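Local coordinates for prolyl endopeptidase (Myxococcus xanthus, PDB 2BKL), which probably cleaves oligopeptides on the carboxyl side of proline, and more slowly of alanine, as a serine endopeptidase of the prolyl oligopeptidase family, at residues 44-47 against 48-52; 235-238 against 239-242. One frame throughout, in Å; residues are numbered along the deposited sequence.

Interaction 1 of 2, residues 44-47 against 48-52; sequences AHAR and EALAK
Ala46 and Leu50 meet one turn apart on the last turns of the alpha-helix 33-51, where four successive i to i+4 backbone hydrogen bonds join residues 44-47 to 48-51. The first three are even: Glu48 N to Ala44 O and Leu50 N to Ala46 O at 2.9 Å, and Ala49 N to His45 O at 3.0 Å. The fourth, Ala51 N to Arg47 O, is more bent, with an N-H...O angle of 138°.

The packed side is that of Ala46, Ala49 and Leu50. With its CG beside the backbone N (chi1 -70°), Leu50 lays CG and CD1 over the Ala46 carbonyl, CD1 lying 3.2 Å from Ala46 O. From there CD1 comes within 4.4 Å of Ala46 CB, a light apolar touch. Ala46 and Ala49 rest on Leu642 of strand 641-646 and Leu50 on Phe670 of helix 657-674, so this face packs the N-terminal helix against elements of the catalytic alpha/beta-hydrolase domain. His45 adds a ring contact with Tyr3, their planes about 15° apart.

The other side is looser. Ala44, Glu48 and Ala51 lie exposed, and Glu48 OE1 stays 4.6 Å from His45 ND1, too far for direct contact. Arg47 stands at the border, the polar edge of the packed face: its side chain touches Arg644 and, bent at chi2, folds back towards the preceding turn, where NE bonds Asn43 OD1, while its NH2 donates to the backbone oxygen of Ile645.

Interaction 2 of 2, residues 235-238 against 239-242; sequences SRDG and KYLF
Ser235 and Tyr240 are the closing pair of a beta-hairpin connection, Ser235 N donating to Tyr240 O at 2.9 Å. Between them the backbone makes a type I turn from Ser235 to Gly238, with Gly238 N bonded to Ser235 O, and Gly238 then takes a left-handed conformation (phi 74°) that leads the chain on to Lys239. Side chains bind the inside of this bend. Ser235 OG, turned between its own N and carbonyl carbon (chi1 65°), donates to Asp237 OD1 at 2.7 Å and accepts from Tyr240 N at 3.1 Å. Asp237 OD1 also accepts from Lys239 N at 2.9 Å, an Asx turn; the two donors approach from opposite faces of the carboxylate plane, which should restrain its rotation. Lys239 crosses Asp237 at about a right angle, and its NZ reaches back through a water to Asp237 O instead of pairing with the carboxylate. Ser235 OG also lies at the edge of the Tyr240 ring, near its plane. The bend joins strands 229-234 and 241-247 of a four-stranded propeller blade; Tyr240 packs on Ala279 of strand 275-280, meets Phe284 of strand 283-288 edge-to-face and bonds Asp282 through its hydroxyl.

Overall arrangement
Both contacts are short-range and lie in series along the chain, with residues 53-234 between them, yet on opposite sides of its centre: their own centres are 55 Å apart and their nearest atoms about 41 Å, so they do not touch. Interaction 1 belongs to the N-terminal helix packed on the hydrolase domain, interaction 2 to a strand connection in the beta-propeller. None of their residues lines the pocket holding the benzyloxycarbonyl-alanyl-proline ligand, which draws on both domains, from Asp145 and Trp249 to Ser533 and His651. Ser533 and His651, with Asp616, probably form the catalytic triad. The contact centres lie 29 and 28 Å from the chain's centre, in remote parts of the two-domain architecture.

Interaction 1 of 2, residues 44-47 against 48-52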
# COMPACT_ATOMS: atom_id res chain seq x y z
N ALA A 44 2.44 -0.92 27.87
CA ALA A 44 1.58 -0.71 29.03
C ALA A 44 1.54 0.76 29.38
O ALA A 44 0.47 1.32 29.66
CB ALA A 44 2.07 -1.55 30.22
N HIS A 45 2.69 1.42 29.32
CA HIS A 45 2.79 2.85 29.57
C HIS A 45 1.96 3.65 28.56
O HIS A 45 1.23 4.55 28.92
CB HIS A 45 4.24 3.32 29.55
CG HIS A 45 4.39 4.80 29.63
ND1 HIS A 45 4.17 5.50 30.79
CD2 HIS A 45 4.67 5.71 28.68
CE1 HIS A 45 4.35 6.79 30.56
NE2 HIS A 45 4.65 6.95 29.28
N ALA A 46 2.05 3.25 27.29
CA ALA A 46 1.31 3.95 26.27
C ALA A 46 -0.19 3.79 26.49
O ALA A 46 -0.92 4.77 26.40
CB ALA A 46 1.71 3.46 24.90
N ARG A 47 -0.65 2.59 26.79
CA ARG A 47 -2.09 2.36 26.96
C ARG A 47 -2.60 3.11 28.19
O ARG A 47 -3.71 3.66 28.16
CB ARG A 47 -2.42 0.87 27.12
CG ARG A 47 -1.93 -0.07 26.03
CD ARG A 47 -2.30 0.35 24.66
NE ARG A 47 -1.87 -0.64 23.64
CZ ARG A 47 -2.69 -1.34 22.87
NH1 ARG A 47 -4.00 -1.17 22.94
NH2 ARG A 47 -2.20 -2.18 21.97
N GLU A 48 -1.81 3.13 29.26
CA GLU A 48 -2.16 3.86 30.49
C GLU A 48 -2.30 5.34 30.20
O GLU A 48 -3.27 5.99 30.64
CB GLU A 48 -1.10 3.63 31.60
CG GLU A 48 -1.34 4.43 32.89
CD GLU A 48 -0.25 5.46 33.23
OE1 GLU A 48 0.77 5.08 33.86
OE2 GLU A 48 -0.42 6.67 32.89
N ALA A 49 -1.36 5.89 29.45
CA ALA A 49 -1.38 7.30 29.13
C ALA A 49 -2.56 7.65 28.22
O ALA A 49 -3.25 8.63 28.46
CB ALA A 49 -0.05 7.72 28.48
N LEU A 50 -2.79 6.81 27.21
CA LEU A 50 -3.88 7.02 26.25
C LEU A 50 -5.25 7.01 26.95
O LEU A 50 -6.14 7.75 26.59
CB LEU A 50 -3.84 5.94 25.15
CG LEU A 50 -2.66 6.02 24.13
CD1 LEU A 50 -2.32 4.68 23.49
CD2 LEU A 50 -2.99 7.04 23.05
N ALA A 51 -5.39 6.19 27.98
CA ALA A 51 -6.68 5.98 28.64
C ALA A 51 -7.17 7.21 29.40
O ALA A 51 -8.37 7.34 29.67
CB ALA A 51 -6.59 4.75 29.59
N LYS A 52 -6.25 8.12 29.71
CA LYS A 52 -6.53 9.38 30.42
C LYS A 52 -6.85 10.52 29.47
O LYS A 52 -7.24 11.60 29.92
CB LYS A 52 -5.31 9.81 31.25
CG LYS A 52 -4.68 8.73 32.13
CD LYS A 52 -4.06 9.33 33.39
CE LYS A 52 -5.11 9.51 34.52
NZ LYS A 52 -5.34 10.94 34.93

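Interaction 2 of 2, residues 235-238 against 239-242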
# COMPACT_ATOMS: atom_id res chain seq x y z
N SER A 235 -1.89 -15.16 -20.09
CA SER A 235 -2.97 -14.64 -20.91
C SER A 235 -4.23 -15.49 -20.72
O SER A 235 -4.17 -16.64 -20.33
CB SER A 235 -2.57 -14.61 -22.40
OG SER A 235 -2.35 -15.91 -22.91
N ARG A 236 -5.37 -14.87 -20.98
CA ARG A 236 -6.66 -15.57 -20.92
C ARG A 236 -6.75 -16.84 -21.73
O ARG A 236 -7.31 -17.84 -21.26
CB ARG A 236 -7.77 -14.65 -21.41
CG ARG A 236 -8.29 -13.78 -20.36
CD ARG A 236 -9.00 -14.50 -19.21
NE ARG A 236 -10.16 -15.34 -19.55
CZ ARG A 236 -11.33 -14.88 -19.99
NH1 ARG A 236 -11.50 -13.58 -20.21
NH2 ARG A 236 -12.35 -15.70 -20.22
N ASP A 237 -6.20 -16.85 -22.93
CA ASP A 237 -6.24 -18.05 -23.77
C ASP A 237 -5.21 -19.11 -23.37
O ASP A 237 -5.12 -20.18 -23.99
CB ASP A 237 -6.11 -17.69 -25.27
CG ASP A 237 -4.83 -16.91 -25.63
OD1 ASP A 237 -3.82 -16.95 -24.88
OD2 ASP A 237 -4.77 -16.23 -26.68
N GLY A 238 -4.40 -18.81 -22.34
CA GLY A 238 -3.40 -19.74 -21.87
C GLY A 238 -2.18 -19.87 -22.78
O GLY A 238 -1.28 -20.67 -22.52
N LYS A 239 -2.12 -19.07 -23.83
CA LYS A 239 -1.10 -19.27 -24.85
C LYS A 239 0.19 -18.50 -24.58
O LYS A 239 1.22 -18.81 -25.16
CB LYS A 239 -1.64 -18.91 -26.24
CG LYS A 239 -2.67 -19.91 -26.78
CD LYS A 239 -2.09 -21.31 -27.00
CE LYS A 239 -3.08 -22.26 -27.69
NZ LYS A 239 -3.45 -23.41 -26.79
N TYR A 240 0.13 -17.51 -23.70
CA TYR A 240 1.30 -16.67 -23.42
C TYR A 240 1.51 -16.58 -21.92
O TYR A 240 0.68 -16.07 -21.16
CB TYR A 240 1.16 -15.29 -24.07
CG TYR A 240 0.89 -15.34 -25.56
CD1 TYR A 240 1.93 -15.53 -26.47
CD2 TYR A 240 -0.40 -15.23 -26.06
CE1 TYR A 240 1.69 -15.61 -27.81
CE2 TYR A 240 -0.65 -15.29 -27.42
CZ TYR A 240 0.41 -15.49 -28.28
OH TYR A 240 0.21 -15.58 -29.66
N LEU A 241 2.66 -17.09 -21.51
CA LEU A 241 3.14 -16.98 -20.15
C LEU A 241 4.23 -15.92 -20.04
O LEU A 241 5.18 -15.92 -20.78
CB LEU A 241 3.67 -18.34 -19.71
CG LEU A 241 4.36 -18.42 -18.36
CD1 LEU A 241 3.39 -18.20 -17.23
CD2 LEU A 241 5.05 -19.77 -18.26
N PHE A 242 4.05 -14.99 -19.10
CA PHE A 242 4.99 -13.90 -18.85
C PHE A 242 5.65 -14.03 -17.47
O PHE A 242 5.00 -14.42 -16.49
CB PHE A 242 4.27 -12.55 -18.90
CG PHE A 242 3.68 -12.25 -20.22
CD1 PHE A 242 4.47 -11.77 -21.24
CD2 PHE A 242 2.34 -12.47 -20.45
CE1 PHE A 242 3.92 -11.51 -22.49
CE2 PHE A 242 1.79 -12.24 -21.68
CZ PHE A 242 2.59 -11.76 -22.71
O HOH W 1 -3.64 -22.72 -24.03